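Local atomic coordinates of uncharacterized protein with ferredoxin-like fold (Deinococcus radiodurans, PDB entry 3E8O), a protein that is of unknown function but probably acts as a small dimeric monooxygenase of the antibiotic-biosynthesis (ABM) type. Residues A[37-42]-A[94-99]; A[46-51]-A[55-60]; A[70-75]-A[81-86]. All blocks are in the same frame, centred on the assembly; numbering follows the deposited sequence.

From the N terminus the chain lays down strand 20-27 and then helix 33-47, which supplies the first segments of contacts 1 and 2. Contact 2 closes the shortest loop, turning from segment 46-51, where helix 33-47 gives way to a turn, back onto edge strand 53-61. The chain then crosses to the neighbouring strand 67-74, and contact 3 closes a second short loop between it and helix 77-84. Contacts 2 and 3 follow in series, and contact 1 encloses both by bringing helix 87-98 back to 37-42. The set is physically continuous: R37 NE meets E60 OE1 between contacts 1 and 2, and E50 OE1 meets H83 ND1 between contacts 2 and 3.

Contact 1 of 3, residues A[37-42]-A[94-99]; sequences RQLLVH and DALKHL
L39 makes every close touch here through one methyl group: its CD2 lies 3.9 Å from A95 CB, 3.9 Å from L96 CD2 and 4.2 Å from L99 CD1. A95 and L96 are neighbours on one turn, L99 follows one turn after A95, and the leucine tip is inserted among them. Its direction follows from the first torsion, which sets CG opposite the backbone N (chi1 177°) and sends the branch out across the gap between the helices. L39 and A95 have the nearest CA atoms across the segments, yet these are 8.3 Å apart, so side chains alone bridge the segments. The enclosed side is that of L96, which is buried and also touches L36, V101 and L104, while L40 turns to F68 and I70 of the sheet. The outer side is loose by comparison. Q38, H42, K97 and H98 are exposed, and K97 NZ reaches back along its own helix to D94 OD1 at 3.3 Å instead of crossing. The total buried area, 133 Å², is correspondingly small. Such apolar, leucine-centred packing joins the two long helices, 33-47 and 87-98, of a ferredoxin-like fold, whose helices lie together on one face of the antiparallel sheet.

Contact 2 of 3, residues A[46-51]-A[55-60]; sequences ATRQED and LYLVSE
R48 grips the carbonyl oxygen of Y56 side-on with two nitrogens: NE at 3.0 Å and NH2 at 2.8 Å both donate to Y56 O. Both donors lie in the carbonyl plane, but the oxygen is tilted from the guanidinium plane and neither N-H points straight at it, as expected when one acceptor is shared by a fork. The side chain arrives there by placing CG opposite its own carbonyl carbon (chi1 -77°) and then running extended from CG to NE. Two waters flank the fork. Water 2 accepts from Y56 N at 2.9 Å and water 1 from V58 N at 3.0 Å, each also taking a weak bond from R48, through NE and NH2 respectively. These backbone groups lie along the outer edge of strand 53-61, whose other edge pairs with strand 67-74; in this ferredoxin-like fold, helix 33-47 leads through a type I turn, T47 to E50, into that edge strand, which at S59 and E60 pairs with the second subunit. With CG opposite its backbone N (chi1 -162°), the Y56 ring is turned so that T47 covers one face; the ring stands nearly perpendicular to the guanidinium. The T47 contact is CH-pi, with CB 3.9 Å from the centroid and 18° off the ring normal. Its methyl presses closer to the rim, with T47 CG2 only 3.3 Å from Y56 CD2, while OG1 bonds to I43 O in the helix. Beyond the ring, Y56 OH hydrogen-bonds to an unidentified bound molecule.

Contact 3 of 3, residues A[70-75]-A[81-86]; sequences ITEHWD and HTHLAL
E72 OE1 accepts a hydrogen bond from W74 NE1 at 2.8 Å, nearly straight at 165°. The oxygen lies in the indole plane and is approached on its anti side, a little out of the carboxylate plane. Two residues apart on strand 67-74, both side chains project from the same sheet face, and this in-plane bond restrains the turn of the indole. The far end of that indole meets H83 of helix 77-84. W74 CZ2 sits over one face of the imidazole, displaced toward its rim, 3.5 Å from H83 CG, and W74 CH2 is 3.5 Å from H83 CB. With centroids 4.8 Å apart and planes inclined by 33°, the two rings form an oblique aromatic pair. H83 reaches the indole because its CG stands opposite the backbone N (chi1 167°), which carries the imidazole off the helix and down toward the sheet. E72 OE1 approaches obliquely and more distantly, 4.3 Å from H83 CD2. No hydrogen bond links the segments directly, so the contact rests on ring packing. Both imidazole nitrogens have partners elsewhere, ND1 with E50 OE1 and NE2 with an unidentified bound molecule, which fixes the ring's rotation. T47 also packs on both H83 and W74. Y56 OH also bonds to an unidentified molecule, apparently the same one and probably from the crystallisation liquor, with E72 nearby; the site probably marks a pocket between sheet and helices, consistent with the active-site cavity of dimeric alpha/beta-barrel monooxygenases of the ABM family.

Contact 1 of 3, residues A[37-42]-A[94-99]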
loop_
_atom_site.group_PDB
_atom_site.type_symbol
_atom_site.label_atom_id
_atom_site.label_comp_id
_atom_site.label_asym_id
_atom_site.label_seq_id
_atom_site.Cartn_x
_atom_site.Cartn_y
_atom_site.Cartn_z
ATOM N N ARG A 37 -13.785 7.165 -2.897
ATOM C CA ARG A 37 -12.603 7.864 -2.389
ATOM C C ARG A 37 -12.948 8.573 -1.098
ATOM O O ARG A 37 -12.206 8.563 -0.151
ATOM C CB ARG A 37 -12.017 8.864 -3.411
ATOM C CG ARG A 37 -11.464 8.224 -4.657
ATOM C CD ARG A 37 -10.810 9.240 -5.586
ATOM N NE ARG A 37 -10.475 8.662 -6.865
ATOM C CZ ARG A 37 -11.225 8.675 -7.957
ATOM N NH1 ARG A 37 -12.337 9.379 -8.022
ATOM N NH2 ARG A 37 -10.838 7.994 -9.002
ATOM N N GLN A 38 -14.096 9.235 -1.092
ATOM C CA GLN A 38 -14.542 9.954 0.089
ATOM C C GLN A 38 -14.732 9.014 1.274
ATOM O O GLN A 38 -14.342 9.298 2.398
ATOM C CB GLN A 38 -15.838 10.765 -0.188
ATOM C CG GLN A 38 -16.301 11.503 1.064
ATOM C CD GLN A 38 -17.631 12.181 0.988
ATOM O OE1 GLN A 38 -18.616 11.630 0.493
ATOM N NE2 GLN A 38 -17.681 13.384 1.545
ATOM N N LEU A 39 -15.353 7.880 0.996
ATOM C CA LEU A 39 -15.585 6.852 2.039
ATOM C C LEU A 39 -14.283 6.323 2.610
ATOM O O LEU A 39 -14.128 6.187 3.821
ATOM C CB LEU A 39 -16.411 5.713 1.462
ATOM C CG LEU A 39 -16.699 4.527 2.387
ATOM C CD1 LEU A 39 -17.453 4.924 3.654
ATOM C CD2 LEU A 39 -17.473 3.448 1.579
ATOM N N LEU A 40 -13.326 6.050 1.721
ATOM C CA LEU A 40 -12.034 5.521 2.136
ATOM C C LEU A 40 -11.262 6.516 3.028
ATOM O O LEU A 40 -10.689 6.157 4.036
ATOM C CB LEU A 40 -11.193 5.066 0.937
ATOM C CG LEU A 40 -11.634 3.794 0.220
ATOM C CD1 LEU A 40 -10.888 3.619 -1.093
ATOM C CD2 LEU A 40 -11.438 2.560 1.148
ATOM N N VAL A 41 -11.278 7.777 2.630
ATOM C CA VAL A 41 -10.583 8.814 3.402
ATOM C C VAL A 41 -11.229 8.921 4.787
ATOM O O VAL A 41 -10.535 9.070 5.802
ATOM C CB VAL A 41 -10.575 10.152 2.612
ATOM C CG1 VAL A 41 -10.169 11.318 3.502
ATOM C CG2 VAL A 41 -9.642 10.014 1.389
ATOM N N HIS A 42 -12.554 8.802 4.831
ATOM C CA HIS A 42 -13.294 8.892 6.101
ATOM C C HIS A 42 -12.941 7.729 7.017
ATOM O O HIS A 42 -12.653 7.916 8.207
ATOM C CB HIS A 42 -14.801 8.968 5.885
ATOM C CG HIS A 42 -15.587 8.969 7.156
ATOM N ND1 HIS A 42 -15.901 7.809 7.841
ATOM C CD2 HIS A 42 -16.096 9.991 7.882
ATOM C CE1 HIS A 42 -16.570 8.125 8.939
ATOM N NE2 HIS A 42 -16.702 9.442 8.984
ATOM N N ASP A 94 -21.260 -2.077 4.510
ATOM C CA ASP A 94 -22.622 -1.898 3.990
ATOM C C ASP A 94 -22.658 -0.810 2.917
ATOM O O ASP A 94 -23.316 -0.935 1.859
ATOM C CB ASP A 94 -23.614 -1.609 5.121
ATOM C CG ASP A 94 -24.015 -2.886 5.858
ATOM O OD1 ASP A 94 -23.832 -3.983 5.271
ATOM O OD2 ASP A 94 -24.522 -2.802 7.004
ATOM N N ALA A 95 -21.916 0.245 3.176
ATOM C CA ALA A 95 -21.834 1.370 2.236
ATOM C C ALA A 95 -21.276 0.917 0.877
ATOM O O ALA A 95 -21.689 1.407 -0.210
ATOM C CB ALA A 95 -21.036 2.558 2.854
ATOM N N LEU A 96 -20.338 -0.015 0.922
ATOM C CA LEU A 96 -19.738 -0.538 -0.312
ATOM C C LEU A 96 -20.768 -1.225 -1.184
ATOM O O LEU A 96 -20.756 -1.121 -2.421
ATOM C CB LEU A 96 -18.590 -1.511 -0.023
ATOM C CG LEU A 96 -17.342 -0.931 0.622
ATOM C CD1 LEU A 96 -16.350 -2.070 0.988
ATOM C CD2 LEU A 96 -16.655 0.121 -0.239
ATOM N N LYS A 97 -21.699 -1.903 -0.529
ATOM C CA LYS A 97 -22.756 -2.640 -1.245
ATOM C C LYS A 97 -23.515 -1.678 -2.100
ATOM O O LYS A 97 -23.901 -1.952 -3.242
ATOM C CB LYS A 97 -23.736 -3.378 -0.291
ATOM C CG LYS A 97 -23.205 -4.676 0.285
ATOM C CD LYS A 97 -24.285 -5.522 1.071
ATOM C CE LYS A 97 -24.859 -4.810 2.280
ATOM N NZ LYS A 97 -25.774 -5.677 3.146
ATOM N N HIS A 98 -23.720 -0.516 -1.534
ATOM C CA HIS A 98 -24.501 0.509 -2.206
ATOM C C HIS A 98 -23.797 1.265 -3.311
ATOM O O HIS A 98 -24.423 1.946 -4.134
ATOM C CB HIS A 98 -25.156 1.410 -1.180
ATOM C CG HIS A 98 -26.159 0.661 -0.367
ATOM N ND1 HIS A 98 -27.414 0.341 -0.851
ATOM C CD2 HIS A 98 -26.047 0.038 0.828
ATOM C CE1 HIS A 98 -28.053 -0.378 0.055
ATOM N NE2 HIS A 98 -27.244 -0.582 1.079
ATOM N N LEU A 99 -22.477 1.126 -3.319
ATOM C CA LEU A 99 -21.646 1.690 -4.362
ATOM C C LEU A 99 -21.324 0.599 -5.404
ATOM O O LEU A 99 -20.509 0.790 -6.334
ATOM C CB LEU A 99 -20.339 2.277 -3.768
ATOM C CG LEU A 99 -20.456 3.455 -2.805
ATOM C CD1 LEU A 99 -19.060 3.840 -2.333
ATOM C CD2 LEU A 99 -21.154 4.630 -3.501
#

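Contact 2 of 3, residues A[46-51]-A[55-60]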
loop_
_atom_site.group_PDB
_atom_site.type_symbol
_atom_site.label_atom_id
_atom_site.label_comp_id
_atom_site.label_asym_id
_atom_site.label_seq_id
_atom_site.Cartn_x
_atom_site.Cartn_y
_atom_site.Cartn_z
ATOM N N ALA A 46 -10.827 7.766 10.785
ATOM C CA ALA A 46 -11.399 7.184 12.005
ATOM C C ALA A 46 -10.489 6.077 12.532
ATOM O O ALA A 46 -10.195 6.006 13.725
ATOM C CB ALA A 46 -12.746 6.597 11.722
ATOM N N THR A 47 -9.992 5.236 11.634
ATOM C CA THR A 47 -9.284 4.017 12.064
ATOM C C THR A 47 -7.960 4.326 12.692
ATOM O O THR A 47 -7.493 3.665 13.621
ATOM C CB THR A 47 -9.100 3.014 10.905
ATOM O OG1 THR A 47 -10.373 2.695 10.362
ATOM C CG2 THR A 47 -8.470 1.724 11.393
ATOM N N ARG A 48 -7.329 5.355 12.190
ATOM C CA ARG A 48 -6.035 5.761 12.715
ATOM C C ARG A 48 -6.082 6.107 14.176
ATOM O O ARG A 48 -5.065 6.156 14.810
ATOM C CB ARG A 48 -5.494 7.000 12.007
ATOM C CG ARG A 48 -4.936 6.712 10.698
ATOM C CD ARG A 48 -4.679 8.011 9.964
ATOM N NE ARG A 48 -4.396 7.649 8.595
ATOM C CZ ARG A 48 -4.732 8.343 7.521
ATOM N NH1 ARG A 48 -5.490 9.469 7.625
ATOM N NH2 ARG A 48 -4.352 7.853 6.337
ATOM N N GLN A 49 -7.266 6.427 14.667
ATOM C CA GLN A 49 -7.432 6.801 16.068
ATOM C C GLN A 49 -7.563 5.619 17.032
ATOM O O GLN A 49 -7.578 5.778 18.237
ATOM C CB GLN A 49 -8.694 7.658 16.226
ATOM C CG GLN A 49 -8.663 8.916 15.391
ATOM C CD GLN A 49 -9.904 9.699 15.534
ATOM O OE1 GLN A 49 -10.226 10.112 16.637
ATOM N NE2 GLN A 49 -10.625 9.933 14.431
ATOM N N GLU A 50 -7.662 4.438 16.473
ATOM C CA GLU A 50 -7.930 3.241 17.246
ATOM C C GLU A 50 -6.749 2.619 17.934
ATOM O O GLU A 50 -5.604 2.680 17.474
ATOM C CB GLU A 50 -8.645 2.189 16.372
ATOM C CG GLU A 50 -10.014 2.636 15.896
ATOM C CD GLU A 50 -10.642 1.735 14.842
ATOM O OE1 GLU A 50 -10.251 0.544 14.741
ATOM O OE2 GLU A 50 -11.543 2.243 14.097
ATOM N N ASP A 51 -7.057 1.988 19.057
ATOM C CA ASP A 51 -6.064 1.245 19.791
ATOM C C ASP A 51 -5.342 0.259 18.853
ATOM O O ASP A 51 -5.972 -0.510 18.114
ATOM C CB ASP A 51 -6.726 0.434 20.942
ATOM C CG ASP A 51 -7.329 1.309 22.038
ATOM O OD1 ASP A 51 -6.933 2.517 22.147
ATOM O OD2 ASP A 51 -8.180 0.763 22.811
ATOM N N LEU A 55 -0.655 2.106 11.438
ATOM C CA LEU A 55 -0.684 2.676 10.085
ATOM C C LEU A 55 -1.999 2.297 9.424
ATOM O O LEU A 55 -2.447 1.163 9.526
ATOM C CB LEU A 55 0.433 2.108 9.218
ATOM C CG LEU A 55 0.613 2.758 7.839
ATOM C CD1 LEU A 55 1.126 4.192 7.944
ATOM C CD2 LEU A 55 1.549 1.894 7.000
ATOM N N TYR A 56 -2.604 3.242 8.746
ATOM C CA TYR A 56 -3.806 2.977 7.920
ATOM C C TYR A 56 -3.807 3.980 6.783
ATOM O O TYR A 56 -4.041 5.159 6.972
ATOM C CB TYR A 56 -5.084 3.082 8.746
ATOM C CG TYR A 56 -6.280 2.429 8.096
ATOM C CD1 TYR A 56 -6.962 3.038 7.089
ATOM C CD2 TYR A 56 -6.786 1.234 8.573
ATOM C CE1 TYR A 56 -8.060 2.445 6.500
ATOM C CE2 TYR A 56 -7.884 0.652 8.017
ATOM C CZ TYR A 56 -8.540 1.258 6.981
ATOM O OH TYR A 56 -9.648 0.737 6.358
ATOM N N LEU A 57 -3.478 3.488 5.608
ATOM C CA LEU A 57 -3.408 4.285 4.395
ATOM C C LEU A 57 -4.364 3.747 3.332
ATOM O O LEU A 57 -4.509 2.542 3.127
ATOM C CB LEU A 57 -1.997 4.230 3.789
ATOM C CG LEU A 57 -0.846 4.723 4.623
ATOM C CD1 LEU A 57 0.499 4.400 3.935
ATOM C CD2 LEU A 57 -0.983 6.191 4.916
ATOM N N VAL A 58 -5.023 4.688 2.672
ATOM C CA VAL A 58 -5.893 4.383 1.568
ATOM C C VAL A 58 -5.331 5.099 0.344
ATOM O O VAL A 58 -4.971 6.282 0.413
ATOM C CB VAL A 58 -7.346 4.756 1.837
ATOM C CG1 VAL A 58 -7.937 3.861 2.942
ATOM C CG2 VAL A 58 -7.594 6.296 2.210
ATOM N N SER A 59 -5.163 4.367 -0.751
ATOM C CA SER A 59 -4.447 4.902 -1.931
ATOM C C SER A 59 -5.053 4.391 -3.216
ATOM O O SER A 59 -5.782 3.411 -3.233
ATOM C CB SER A 59 -2.937 4.581 -1.818
ATOM O OG SER A 59 -2.684 3.171 -1.831
ATOM N N GLU A 60 -4.704 5.059 -4.293
ATOM C CA GLU A 60 -5.207 4.720 -5.626
ATOM C C GLU A 60 -4.060 4.330 -6.543
ATOM O O GLU A 60 -3.038 5.002 -6.617
ATOM C CB GLU A 60 -5.987 5.898 -6.235
ATOM C CG GLU A 60 -6.731 5.535 -7.496
ATOM C CD GLU A 60 -7.747 6.575 -7.948
ATOM O OE1 GLU A 60 -7.883 7.596 -7.254
ATOM O OE2 GLU A 60 -8.445 6.328 -8.990
HETATM O O HOH W 1 -4.573 7.494 3.529
HETATM O O HOH W 2 -1.743 6.010 9.262
#

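Contact 3 of 3, residues A[70-75]-A[81-86]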
loop_
_atom_site.group_PDB
_atom_site.type_symbol
_atom_site.label_atom_id
_atom_site.label_comp_id
_atom_site.label_asym_id
_atom_site.label_seq_id
_atom_site.Cartn_x
_atom_site.Cartn_y
_atom_site.Cartn_z
ATOM N N ILE A 70 -5.767 -0.609 0.496
ATOM C CA ILE A 70 -5.890 -0.340 1.909
ATOM C C ILE A 70 -4.694 -1.030 2.569
ATOM O O ILE A 70 -4.564 -2.264 2.538
ATOM C CB ILE A 70 -7.201 -0.826 2.547
ATOM C CG1 ILE A 70 -8.456 -0.369 1.790
ATOM C CG2 ILE A 70 -7.256 -0.390 3.991
ATOM C CD1 ILE A 70 -9.756 -0.894 2.342
ATOM N N THR A 71 -3.820 -0.234 3.174
ATOM C CA THR A 71 -2.581 -0.682 3.807
ATOM C C THR A 71 -2.669 -0.424 5.296
ATOM O O THR A 71 -2.883 0.701 5.719
ATOM C CB THR A 71 -1.396 0.057 3.199
ATOM O OG1 THR A 71 -1.403 -0.142 1.788
ATOM C CG2 THR A 71 -0.050 -0.361 3.811
ATOM N N GLU A 72 -2.534 -1.489 6.087
ATOM C CA GLU A 72 -2.677 -1.326 7.537
ATOM C C GLU A 72 -1.585 -2.052 8.289
ATOM O O GLU A 72 -1.206 -3.138 7.916
ATOM C CB GLU A 72 -4.037 -1.902 8.048
ATOM C CG GLU A 72 -5.227 -1.648 7.159
ATOM C CD GLU A 72 -6.509 -2.331 7.546
ATOM O OE1 GLU A 72 -6.732 -2.556 8.760
ATOM O OE2 GLU A 72 -7.339 -2.598 6.625
ATOM N N HIS A 73 -1.135 -1.432 9.375
ATOM C CA HIS A 73 -0.229 -2.075 10.330
ATOM C C HIS A 73 -0.876 -2.010 11.697
ATOM O O HIS A 73 -1.302 -0.956 12.135
ATOM C CB HIS A 73 1.145 -1.394 10.413
ATOM C CG HIS A 73 1.929 -1.442 9.157
ATOM N ND1 HIS A 73 3.143 -0.801 9.053
ATOM C CD2 HIS A 73 1.684 -2.013 7.950
ATOM C CE1 HIS A 73 3.626 -1.011 7.838
ATOM N NE2 HIS A 73 2.758 -1.730 7.146
ATOM N N TRP A 74 -1.010 -3.168 12.326
ATOM C CA TRP A 74 -1.624 -3.335 13.663
ATOM C C TRP A 74 -0.609 -3.880 14.625
ATOM O O TRP A 74 0.200 -4.743 14.294
ATOM C CB TRP A 74 -2.831 -4.295 13.571
ATOM C CG TRP A 74 -3.982 -3.684 12.811
ATOM C CD1 TRP A 74 -4.253 -3.828 11.479
ATOM C CD2 TRP A 74 -4.954 -2.771 13.323
ATOM N NE1 TRP A 74 -5.314 -3.031 11.125
ATOM C CE2 TRP A 74 -5.779 -2.385 12.243
ATOM C CE3 TRP A 74 -5.201 -2.228 14.589
ATOM C CZ2 TRP A 74 -6.809 -1.488 12.382
ATOM C CZ3 TRP A 74 -6.238 -1.334 14.715
ATOM C CH2 TRP A 74 -7.014 -0.974 13.637
ATOM N N ASP A 75 -0.699 -3.443 15.869
ATOM C CA ASP A 75 0.282 -3.861 16.873
ATOM C C ASP A 75 0.277 -5.356 17.080
ATOM O O ASP A 75 1.282 -5.960 17.328
ATOM C CB ASP A 75 0.025 -3.159 18.196
ATOM C CG ASP A 75 1.054 -3.488 19.195
ATOM O OD1 ASP A 75 2.213 -3.048 19.014
ATOM O OD2 ASP A 75 0.713 -4.262 20.113
ATOM N N HIS A 81 -8.454 -7.675 15.241
ATOM C CA HIS A 81 -9.737 -8.348 15.403
ATOM C C HIS A 81 -10.767 -7.438 16.056
ATOM O O HIS A 81 -11.937 -7.376 15.651
ATOM C CB HIS A 81 -9.588 -9.680 16.124
ATOM C CG HIS A 81 -9.117 -10.750 15.200
ATOM N ND1 HIS A 81 -8.074 -11.601 15.484
ATOM C CD2 HIS A 81 -9.497 -11.028 13.925
ATOM C CE1 HIS A 81 -7.893 -12.424 14.460
ATOM N NE2 HIS A 81 -8.725 -12.083 13.492
ATOM N N THR A 82 -10.292 -6.649 17.001
ATOM C CA THR A 82 -11.162 -5.682 17.671
ATOM C C THR A 82 -11.686 -4.641 16.672
ATOM O O THR A 82 -12.888 -4.311 16.603
ATOM C CB THR A 82 -10.425 -5.024 18.865
ATOM O OG1 THR A 82 -10.236 -6.036 19.854
ATOM C CG2 THR A 82 -11.242 -3.865 19.493
ATOM N N HIS A 83 -10.786 -4.173 15.834
ATOM C CA HIS A 83 -11.131 -3.254 14.776
ATOM C C HIS A 83 -12.198 -3.845 13.834
ATOM O O HIS A 83 -13.156 -3.198 13.470
ATOM C CB HIS A 83 -9.882 -2.881 13.944
ATOM C CG HIS A 83 -10.194 -2.182 12.670
ATOM N ND1 HIS A 83 -10.629 -0.879 12.601
ATOM C CD2 HIS A 83 -10.106 -2.620 11.391
ATOM C CE1 HIS A 83 -10.794 -0.550 11.324
ATOM N NE2 HIS A 83 -10.488 -1.594 10.575
ATOM N N LEU A 84 -11.960 -5.084 13.430
ATOM C CA LEU A 84 -12.816 -5.760 12.462
ATOM C C LEU A 84 -14.254 -5.951 12.953
ATOM O O LEU A 84 -15.186 -6.022 12.172
ATOM C CB LEU A 84 -12.201 -7.086 12.062
ATOM C CG LEU A 84 -10.982 -6.867 11.136
ATOM C CD1 LEU A 84 -10.151 -8.130 11.086
ATOM C CD2 LEU A 84 -11.441 -6.424 9.718
ATOM N N ALA A 85 -14.395 -5.979 14.256
ATOM C CA ALA A 85 -15.701 -6.236 14.900
ATOM C C ALA A 85 -16.469 -4.955 15.184
ATOM O O ALA A 85 -17.611 -5.002 15.647
ATOM C CB ALA A 85 -15.505 -6.976 16.197
ATOM N N LEU A 86 -15.856 -3.818 14.899
ATOM C CA LEU A 86 -16.506 -2.523 15.195
ATOM C C LEU A 86 -17.750 -2.245 14.353
ATOM O O LEU A 86 -17.796 -2.592 13.176
ATOM C CB LEU A 86 -15.579 -1.341 15.006
ATOM C CG LEU A 86 -14.374 -1.194 15.916
ATOM C CD1 LEU A 86 -13.500 -0.042 15.398
ATOM C CD2 LEU A 86 -14.794 -0.946 17.387
#